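Local coordinates for sporulation-control protein spo0M (Bacillus subtilis, PDB 5CL2), which controls the expression of spo0A and is required for the cell to pass the morphological stage 0 of sporulation, at residues V33-A39 with I79-H85; P94-I99 with R162-Q167; E154-F159 with R210-E214. All coordinates share one frame; numbering follows the deposited sequence.

The three contacts are strung along an elongated, two-part chain. Contact 1 lies at the far end of the N-terminal sheets, its centre about 35 Å from the centre of the chain, where the side chain of V33 is about 11 Å from the sodium ion held by T14, D122 and D124. Contact 2, near the centre, joins a loop between strands 84-92 and 106-114 to the start of strand 165-173. About 22 Å separates the nearest atoms of contacts 1 and 2, and about 34 Å those of contacts 1 and 3. Contacts 2 and 3 touch through neighbouring strands of one sheet: A156 N lies 2.8 Å from P164 O, probably hydrogen-bonded. Both also reach the second subunit.

Contact 1 (V33-A39 with I79-H85); sequences VKGGKIA and IQPGEEH
V33 and H85 form an antiparallel hydrogen-bonded pair, V33 N reaching H85 O at 2.9 Å and H85 N returning to V33 O at 2.9 Å. K34 and E84 follow as a non-hydrogen-bonded pair. Regular pairing stops there, yet the backbones stay joined, for G35 N donates to E83 O at 2.7 Å. Farther on, G82 N bonds to G36 O at 3.0 Å and weakly to G35 O. G82 is the third residue of a type II turn from Q80 to E83; its phi of 71° comes easily to a glycine, and P81 before it has the negative phi that a proline ring imposes. G35 needs to be small for another reason: a beta carbon there would collide with Q80 O.

On one face of the pairing, K34 runs alongside E84, both pointing the same way. Its chain is extended until the last torsion (chi4 46°), where it bends and brings NZ to G82 O at 2.7 Å. The same ammonium makes a salt bridge to E84 OE2, 3.1 Å away on the anti side of the carboxylate, so a long, flexible lysine serves a turn carbonyl and a charge together. On the other face V33 CG1 meets I79 CD1 at 3.8 Å. E83 takes a hydrogen bond in the ring plane of H85, from NE2 to OE1 at 2.7 Å, which should restrain the imidazole from turning.

V33 and I79 also pack on I45 and I42 of strand 40-57, respectively, as branched aliphatics suit the interior between two sheets. Strand 26-34 is the middle one of three, bonded through K34 to K11 of strand 11-16 on its other side, while I79 ends strand 60-79 of the five-stranded sheet; the contact thus closes one end of the sandwich, a build consistent with the arrestin-like clan.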
loop_
_atom_site.group_PDB
_atom_site.type_symbol
_atom_site.label_atom_id
_atom_site.label_comp_id
_atom_site.label_asym_id
_atom_site.label_seq_id
_atom_site.Cartn_x
_atom_site.Cartn_y
_atom_site.Cartn_z
ATOM N N VAL A 33 6.154 -21.482 25.355
ATOM C CA VAL A 33 4.848 -21.680 25.960
ATOM C C VAL A 33 4.984 -22.705 27.109
ATOM O O VAL A 33 5.711 -23.696 26.987
ATOM C CB VAL A 33 3.825 -22.149 24.915
ATOM C CG1 VAL A 33 2.432 -22.062 25.469
ATOM C CG2 VAL A 33 3.910 -21.278 23.677
ATOM N N LYS A 34 4.337 -22.440 28.241
ATOM C CA LYS A 34 4.363 -23.364 29.373
ATOM C C LYS A 34 2.936 -23.660 29.821
ATOM O O LYS A 34 2.153 -22.743 30.049
ATOM C CB LYS A 34 5.198 -22.805 30.534
ATOM C CG LYS A 34 5.324 -23.771 31.764
ATOM C CD LYS A 34 6.350 -23.242 32.799
ATOM C CE LYS A 34 6.772 -24.315 33.829
ATOM N NZ LYS A 34 7.098 -25.650 33.250
ATOM N N GLY A 35 2.571 -24.936 29.911
ATOM C CA GLY A 35 1.189 -25.245 30.229
ATOM C C GLY A 35 0.887 -24.850 31.658
ATOM O O GLY A 35 1.790 -24.746 32.490
ATOM N N GLY A 36 -0.383 -24.615 31.955
ATOM C CA GLY A 36 -0.732 -24.272 33.309
ATOM C C GLY A 36 -1.042 -25.547 34.066
ATOM O O GLY A 36 -0.613 -26.626 33.681
ATOM N N LYS A 37 -1.792 -25.414 35.147
ATOM C CA LYS A 37 -2.164 -26.544 35.988
ATOM C C LYS A 37 -3.036 -27.567 35.255
ATOM O O LYS A 37 -2.929 -28.773 35.497
ATOM C CB LYS A 37 -2.846 -26.044 37.257
ATOM C CG LYS A 37 -1.855 -25.380 38.234
ATOM C CD LYS A 37 -1.837 -26.079 39.590
ATOM C CE LYS A 37 -0.936 -25.375 40.608
ATOM N NZ LYS A 37 -0.996 -26.010 41.979
ATOM N N ILE A 38 -3.880 -27.083 34.345
ATOM C CA ILE A 38 -4.806 -27.951 33.634
ATOM C C ILE A 38 -4.567 -27.912 32.139
ATOM O O ILE A 38 -4.177 -26.879 31.603
ATOM C CB ILE A 38 -6.266 -27.522 33.901
ATOM C CG1 ILE A 38 -6.456 -26.048 33.548
ATOM C CG2 ILE A 38 -6.611 -27.708 35.362
ATOM C CD1 ILE A 38 -7.881 -25.534 33.708
ATOM N N ALA A 39 -4.828 -29.026 31.461
ATOM C CA ALA A 39 -4.411 -29.160 30.074
ATOM C C ALA A 39 -5.269 -28.232 29.224
ATOM O O ALA A 39 -6.457 -28.034 29.494
ATOM C CB ALA A 39 -4.531 -30.588 29.601
ATOM N N ILE A 79 -1.683 -28.552 25.063
ATOM C CA ILE A 79 -0.539 -28.447 25.939
ATOM C C ILE A 79 -0.937 -29.059 27.269
ATOM O O ILE A 79 -2.013 -28.732 27.821
ATOM C CB ILE A 79 -0.054 -26.972 26.085
ATOM C CG1 ILE A 79 1.328 -26.921 26.734
ATOM C CG2 ILE A 79 -1.091 -26.096 26.790
ATOM C CD1 ILE A 79 1.979 -25.602 26.640
ATOM N N GLN A 80 -0.075 -29.941 27.790
ATOM C CA GLN A 80 -0.378 -30.626 29.047
ATOM C C GLN A 80 0.147 -29.789 30.192
ATOM O O GLN A 80 0.951 -28.870 29.968
ATOM C CB GLN A 80 0.265 -32.036 29.104
ATOM C CG GLN A 80 -0.117 -32.970 27.981
ATOM C CD GLN A 80 -1.605 -33.219 27.944
ATOM O OE1 GLN A 80 -2.231 -33.485 28.976
ATOM N NE2 GLN A 80 -2.198 -33.074 26.761
ATOM N N PRO A 81 -0.326 -30.082 31.424
ATOM C CA PRO A 81 0.028 -29.229 32.561
ATOM C C PRO A 81 1.529 -29.090 32.765
ATOM O O PRO A 81 2.239 -30.096 32.803
ATOM C CB PRO A 81 -0.641 -29.909 33.751
ATOM C CG PRO A 81 -1.584 -30.893 33.195
ATOM C CD PRO A 81 -1.466 -30.963 31.732
ATOM N N GLY A 82 1.981 -27.842 32.883
ATOM C CA GLY A 82 3.371 -27.501 33.139
ATOM C C GLY A 82 4.299 -27.753 31.965
ATOM O O GLY A 82 5.498 -27.480 32.048
ATOM N N GLU A 83 3.746 -28.245 30.859
ATOM C CA GLU A 83 4.534 -28.631 29.687
ATOM C C GLU A 83 5.092 -27.435 28.895
ATOM O O GLU A 83 4.408 -26.433 28.696
ATOM C CB GLU A 83 3.695 -29.509 28.771
ATOM C CG GLU A 83 4.482 -30.303 27.751
ATOM C CD GLU A 83 3.569 -31.217 26.957
ATOM O OE1 GLU A 83 2.733 -30.688 26.193
ATOM O OE2 GLU A 83 3.647 -32.460 27.137
ATOM N N GLU A 84 6.318 -27.586 28.396
ATOM C CA GLU A 84 7.041 -26.520 27.730
ATOM C C GLU A 84 7.207 -26.832 26.248
ATOM O O GLU A 84 7.554 -27.950 25.867
ATOM C CB GLU A 84 8.412 -26.309 28.369
ATOM C CG GLU A 84 8.331 -25.885 29.842
ATOM C CD GLU A 84 9.689 -25.644 30.465
ATOM O OE1 GLU A 84 10.702 -25.865 29.765
ATOM O OE2 GLU A 84 9.740 -25.297 31.664
ATOM N N HIS A 85 6.897 -25.838 25.422
ATOM C CA HIS A 85 6.984 -25.936 23.971
ATOM C C HIS A 85 7.787 -24.731 23.472
ATOM O O HIS A 85 7.670 -23.647 24.048
ATOM C CB HIS A 85 5.592 -25.943 23.354
ATOM C CG HIS A 85 4.808 -27.184 23.670
ATOM N ND1 HIS A 85 4.454 -28.097 22.696
ATOM C CD2 HIS A 85 4.268 -27.618 24.815
ATOM C CE1 HIS A 85 3.747 -29.064 23.255
ATOM N NE2 HIS A 85 3.611 -28.797 24.540
#

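Contact 2 (P94-I99 with R162-Q167); sequences PLDTPI and RLPFVQ
The guanidinium of R162 meets the D96 carboxylate at its edge, the two planes turned 46° apart, while L163 CD2 lies over one face, 3.7 Å above the plane and offset toward the rim. Two nitrogens grip the acid side-on: NE reaches the syn lone pair of OD2 at 2.9 Å, and NH2 reaches OD1 at 3.1 Å. The F165 ring carries L163 CB over one face, and P98 CG approaches its CE1 obliquely at 3.7 Å, proline offering a compact apolar surface to the aromatic. The Q167 amide is engaged at both ends, its OE1 accepting from I99 N at 2.7 Å and its NE2 giving to I99 O at 2.8 Å. A glutamine fits here because it can donate and accept at once, satisfying a buried backbone much as a neighbouring strand would; CG anti to the Q167 backbone N (chi1 -175°) and an extended chain beyond carry the amide across. A water joins D96 OD2 to L163 N, giving that oxygen a further donor. In the type I turn from P94 to T97, P94 O accepts from both T97 N and T97 OG1.

The 94-99 loop thereby meets both the start of strand 165-173 and the residues leading into it. L95 N bonds to Q160 OE1 of the second subunit. P98 also packs on I68 of strand 60-79 and C153 of strand 146-155, and F165 on T51 of strand 40-57.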
loop_
_atom_site.group_PDB
_atom_site.type_symbol
_atom_site.label_atom_id
_atom_site.label_comp_id
_atom_site.label_asym_id
_atom_site.label_seq_id
_atom_site.Cartn_x
_atom_site.Cartn_y
_atom_site.Cartn_z
ATOM N N PRO A 94 8.905 -5.292 7.270
ATOM C CA PRO A 94 8.457 -4.587 6.052
ATOM C C PRO A 94 9.221 -3.279 5.854
ATOM O O PRO A 94 9.663 -2.694 6.838
ATOM C CB PRO A 94 6.970 -4.319 6.312
ATOM C CG PRO A 94 6.570 -5.425 7.305
ATOM C CD PRO A 94 7.791 -5.670 8.166
ATOM N N LEU A 95 9.403 -2.843 4.612
ATOM C CA LEU A 95 10.160 -1.617 4.346
ATOM C C LEU A 95 9.443 -0.337 4.782
ATOM O O LEU A 95 10.071 0.728 4.883
ATOM C CB LEU A 95 10.506 -1.528 2.857
ATOM C CG LEU A 95 11.536 -2.562 2.398
ATOM C CD1 LEU A 95 11.894 -2.413 0.912
ATOM C CD2 LEU A 95 12.777 -2.437 3.260
ATOM N N ASP A 96 8.140 -0.415 5.028
ATOM C CA ASP A 96 7.406 0.769 5.495
ATOM C C ASP A 96 7.287 0.796 7.037
ATOM O O ASP A 96 6.519 1.594 7.578
ATOM C CB ASP A 96 6.015 0.865 4.838
ATOM C CG ASP A 96 5.270 -0.465 4.888
ATOM O OD1 ASP A 96 5.855 -1.401 5.465
ATOM O OD2 ASP A 96 4.111 -0.575 4.407
ATOM N N THR A 97 7.979 -0.111 7.736
ATOM C CA THR A 97 8.077 -0.036 9.199
ATOM C C THR A 97 8.684 1.304 9.624
ATOM O O THR A 97 9.775 1.652 9.169
ATOM C CB THR A 97 8.961 -1.173 9.775
ATOM O OG1 THR A 97 8.430 -2.441 9.395
ATOM C CG2 THR A 97 9.041 -1.095 11.293
ATOM N N PRO A 98 8.011 2.037 10.531
ATOM C CA PRO A 98 8.512 3.357 10.922
ATOM C C PRO A 98 9.769 3.227 11.763
ATOM O O PRO A 98 9.996 2.184 12.391
ATOM C CB PRO A 98 7.390 3.931 11.785
ATOM C CG PRO A 98 6.278 2.911 11.752
ATOM C CD PRO A 98 6.885 1.625 11.376
ATOM N N ILE A 99 10.574 4.281 11.759
ATOM C CA ILE A 99 11.803 4.371 12.536
ATOM C C ILE A 99 11.439 4.726 13.970
ATOM O O ILE A 99 10.561 5.567 14.190
ATOM C CB ILE A 99 12.757 5.437 11.928
ATOM C CG1 ILE A 99 13.329 4.938 10.603
ATOM C CG2 ILE A 99 13.874 5.817 12.889
ATOM C CD1 ILE A 99 13.779 6.073 9.674
ATOM N N ARG A 162 0.113 1.210 1.585
ATOM C CA ARG A 162 -0.246 -0.053 2.207
ATOM C C ARG A 162 -0.751 0.199 3.629
ATOM O O ARG A 162 -1.828 -0.274 4.010
ATOM C CB ARG A 162 0.956 -0.990 2.211
ATOM C CG ARG A 162 0.594 -2.412 2.595
ATOM C CD ARG A 162 1.811 -3.317 2.721
ATOM N NE ARG A 162 2.663 -2.985 3.865
ATOM C CZ ARG A 162 2.565 -3.556 5.064
ATOM N NH1 ARG A 162 1.611 -4.443 5.289
ATOM N NH2 ARG A 162 3.394 -3.210 6.049
ATOM N N LEU A 163 -0.010 1.000 4.389
ATOM C CA LEU A 163 -0.426 1.395 5.736
ATOM C C LEU A 163 -1.228 2.710 5.693
ATOM O O LEU A 163 -1.064 3.506 4.792
ATOM C CB LEU A 163 0.803 1.544 6.620
ATOM C CG LEU A 163 1.628 0.263 6.655
ATOM C CD1 LEU A 163 2.913 0.496 7.455
ATOM C CD2 LEU A 163 0.775 -0.869 7.285
ATOM N N PRO A 164 -2.117 2.915 6.666
ATOM C CA PRO A 164 -2.952 4.113 6.801
ATOM C C PRO A 164 -2.189 5.376 7.199
ATOM O O PRO A 164 -2.763 6.474 7.167
ATOM C CB PRO A 164 -3.949 3.719 7.892
ATOM C CG PRO A 164 -3.218 2.603 8.692
ATOM C CD PRO A 164 -2.463 1.861 7.640
ATOM N N PHE A 165 -0.932 5.222 7.602
ATOM C CA PHE A 165 -0.128 6.344 8.077
ATOM C C PHE A 165 1.182 6.534 7.315
ATOM O O PHE A 165 1.618 5.651 6.599
ATOM C CB PHE A 165 0.192 6.155 9.560
ATOM C CG PHE A 165 1.054 4.957 9.826
ATOM C CD1 PHE A 165 2.439 5.047 9.755
ATOM C CD2 PHE A 165 0.471 3.730 10.141
ATOM C CE1 PHE A 165 3.231 3.926 9.989
ATOM C CE2 PHE A 165 1.250 2.620 10.376
ATOM C CZ PHE A 165 2.635 2.722 10.292
ATOM N N VAL A 166 1.826 7.688 7.473
ATOM C CA VAL A 166 3.219 7.789 7.037
ATOM C C VAL A 166 4.064 8.333 8.175
ATOM O O VAL A 166 3.541 9.000 9.067
ATOM C CB VAL A 166 3.389 8.710 5.788
ATOM C CG1 VAL A 166 2.640 8.143 4.618
ATOM C CG2 VAL A 166 2.926 10.120 6.089
ATOM N N GLN A 167 5.365 8.056 8.167
ATOM C CA GLN A 167 6.198 8.682 9.179
ATOM C C GLN A 167 6.647 10.064 8.667
ATOM O O GLN A 167 7.308 10.181 7.647
ATOM C CB GLN A 167 7.407 7.816 9.552
ATOM C CG GLN A 167 8.199 8.429 10.697
ATOM C CD GLN A 167 9.195 7.481 11.368
ATOM O OE1 GLN A 167 9.823 6.638 10.725
ATOM N NE2 GLN A 167 9.345 7.634 12.678
HETATM O O HOH W 1 2.968 2.080 3.843
#

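Contact 3 (E154-F159 with R210-E214); sequences EQAPYF and RGWLE
W212 and F159 form the tight side of this contact. F159 CE2 sits over one face of the indole, offset toward its rim, and F159 CZ lies 3.5 Å from W212 CE3; the rings are oblique, planes at 44°. A156 CB packs beside W212 CB at 3.8 Å, a small methyl against the start of the tryptophan side chain. Both backbone polar atoms of W212 are used: its N donates to Q155 O at 2.9 Å, and its O accepts from Y158 N at 3.1 Å. Its NE1 bonds to E168, so a wide apolar ring is buried without stranding its N-H.

The looser side is the solvent side, where P157 CG rests on L213 CD2 and E214 is exposed. Y158, by contrast, is buried, and its OH hydrogen-bonds to D194 of the second subunit.

At the strand end, R210 NE meets E154 OE1 at 3.0 Å on the syn side, and NH2 adds weak bonds to both oxygens. R210 NH1 pairs with E61, so an alanine here would probably leave two carboxylates without their mate. The chemistry suggests two acids sharing one arginine beside an apolar core, R210 being likely to help keep E154 ionised.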
loop_
_atom_site.group_PDB
_atom_site.type_symbol
_atom_site.label_atom_id
_atom_site.label_comp_id
_atom_site.label_asym_id
_atom_site.label_seq_id
_atom_site.Cartn_x
_atom_site.Cartn_y
_atom_site.Cartn_z
ATOM N N GLU A 154 1.664 9.740 11.173
ATOM C CA GLU A 154 0.511 10.601 10.971
ATOM C C GLU A 154 -0.461 9.932 10.018
ATOM O O GLU A 154 -0.058 9.276 9.048
ATOM C CB GLU A 154 0.921 11.957 10.387
ATOM C CG GLU A 154 1.962 12.756 11.151
ATOM C CD GLU A 154 1.433 13.436 12.403
ATOM O OE1 GLU A 154 0.278 13.918 12.420
ATOM O OE2 GLU A 154 2.220 13.579 13.353
ATOM N N GLN A 155 -1.742 10.097 10.298
ATOM C CA GLN A 155 -2.791 9.630 9.414
ATOM C C GLN A 155 -2.540 10.145 7.985
ATOM O O GLN A 155 -2.269 11.346 7.802
ATOM C CB GLN A 155 -4.131 10.142 9.936
ATOM C CG GLN A 155 -5.238 10.121 8.934
ATOM C CD GLN A 155 -6.451 10.852 9.420
ATOM O OE1 GLN A 155 -6.360 11.984 9.917
ATOM N NE2 GLN A 155 -7.603 10.188 9.341
ATOM N N ALA A 156 -2.555 9.263 6.982
ATOM C CA ALA A 156 -2.301 9.729 5.608
ATOM C C ALA A 156 -3.093 9.016 4.483
ATOM O O ALA A 156 -2.499 8.478 3.536
ATOM C CB ALA A 156 -0.801 9.646 5.319
ATOM N N PRO A 157 -4.433 9.104 4.518
ATOM C CA PRO A 157 -5.230 8.512 3.436
ATOM C C PRO A 157 -4.909 9.099 2.074
ATOM O O PRO A 157 -5.061 8.391 1.081
ATOM C CB PRO A 157 -6.678 8.855 3.825
ATOM C CG PRO A 157 -6.568 10.026 4.746
ATOM C CD PRO A 157 -5.279 9.801 5.503
ATOM N N TYR A 158 -4.456 10.351 2.020
ATOM C CA TYR A 158 -4.154 11.006 0.741
ATOM C C TYR A 158 -3.167 10.249 -0.144
ATOM O O TYR A 158 -3.318 10.233 -1.366
ATOM C CB TYR A 158 -3.640 12.419 1.008
ATOM C CG TYR A 158 -3.202 13.210 -0.209
ATOM C CD1 TYR A 158 -4.123 13.777 -1.090
ATOM C CD2 TYR A 158 -1.850 13.416 -0.457
ATOM C CE1 TYR A 158 -3.689 14.521 -2.189
ATOM C CE2 TYR A 158 -1.420 14.146 -1.539
ATOM C CZ TYR A 158 -2.329 14.690 -2.396
ATOM O OH TYR A 158 -1.828 15.408 -3.448
ATOM N N PHE A 159 -2.177 9.596 0.465
ATOM C CA PHE A 159 -1.150 8.871 -0.293
ATOM C C PHE A 159 -1.543 7.432 -0.643
ATOM O O PHE A 159 -0.867 6.765 -1.442
ATOM C CB PHE A 159 0.155 8.863 0.487
ATOM C CG PHE A 159 0.745 10.228 0.678
ATOM C CD1 PHE A 159 1.149 10.978 -0.412
ATOM C CD2 PHE A 159 0.869 10.774 1.939
ATOM C CE1 PHE A 159 1.676 12.246 -0.240
ATOM C CE2 PHE A 159 1.414 12.024 2.115
ATOM C CZ PHE A 159 1.812 12.771 1.020
ATOM N N ARG A 210 -2.162 18.962 10.155
ATOM C CA ARG A 210 -1.797 17.651 10.708
ATOM C C ARG A 210 -2.394 16.570 9.826
ATOM O O ARG A 210 -3.541 16.684 9.370
ATOM C CB ARG A 210 -2.278 17.464 12.152
ATOM C CG ARG A 210 -1.528 18.262 13.224
ATOM C CD ARG A 210 -0.066 17.809 13.391
ATOM N NE ARG A 210 0.136 16.475 13.972
ATOM C CZ ARG A 210 0.111 16.198 15.280
ATOM N NH1 ARG A 210 -0.121 17.153 16.171
ATOM N NH2 ARG A 210 0.330 14.964 15.707
ATOM N N GLY A 211 -1.610 15.534 9.554
ATOM C CA GLY A 211 -2.078 14.455 8.705
ATOM C C GLY A 211 -2.085 14.857 7.246
ATOM O O GLY A 211 -1.968 16.040 6.928
ATOM N N TRP A 212 -2.247 13.879 6.357
ATOM C CA TRP A 212 -2.172 14.132 4.926
ATOM C C TRP A 212 -3.480 13.766 4.244
ATOM O O TRP A 212 -3.796 12.573 4.083
ATOM C CB TRP A 212 -0.999 13.348 4.352
ATOM C CG TRP A 212 0.272 13.768 5.023
ATOM C CD1 TRP A 212 0.696 13.421 6.279
ATOM C CD2 TRP A 212 1.272 14.659 4.514
ATOM N NE1 TRP A 212 1.896 14.016 6.571
ATOM C CE2 TRP A 212 2.279 14.796 5.476
ATOM C CE3 TRP A 212 1.421 15.350 3.296
ATOM C CZ2 TRP A 212 3.409 15.576 5.308
ATOM C CZ3 TRP A 212 2.549 16.127 3.109
ATOM C CH2 TRP A 212 3.526 16.238 4.106
ATOM N N LEU A 213 -4.224 14.798 3.826
ATOM C CA LEU A 213 -5.613 14.637 3.390
ATOM C C LEU A 213 -5.917 15.353 2.079
ATOM O O LEU A 213 -5.285 16.359 1.739
ATOM C CB LEU A 213 -6.581 15.144 4.463
ATOM C CG LEU A 213 -6.275 14.902 5.944
ATOM C CD1 LEU A 213 -7.219 15.728 6.802
ATOM C CD2 LEU A 213 -6.346 13.431 6.298
ATOM N N GLU A 214 -6.907 14.831 1.362
ATOM C CA GLU A 214 -7.340 15.368 0.081
ATOM C C GLU A 214 -7.582 16.879 0.107
ATOM O O GLU A 214 -7.124 17.598 -0.773
ATOM C CB GLU A 214 -8.625 14.667 -0.353
ATOM C CG GLU A 214 -8.487 13.776 -1.556
ATOM C CD GLU A 214 -9.762 12.992 -1.817
ATOM O OE1 GLU A 214 -10.810 13.386 -1.253
ATOM O OE2 GLU A 214 -9.712 11.980 -2.560
#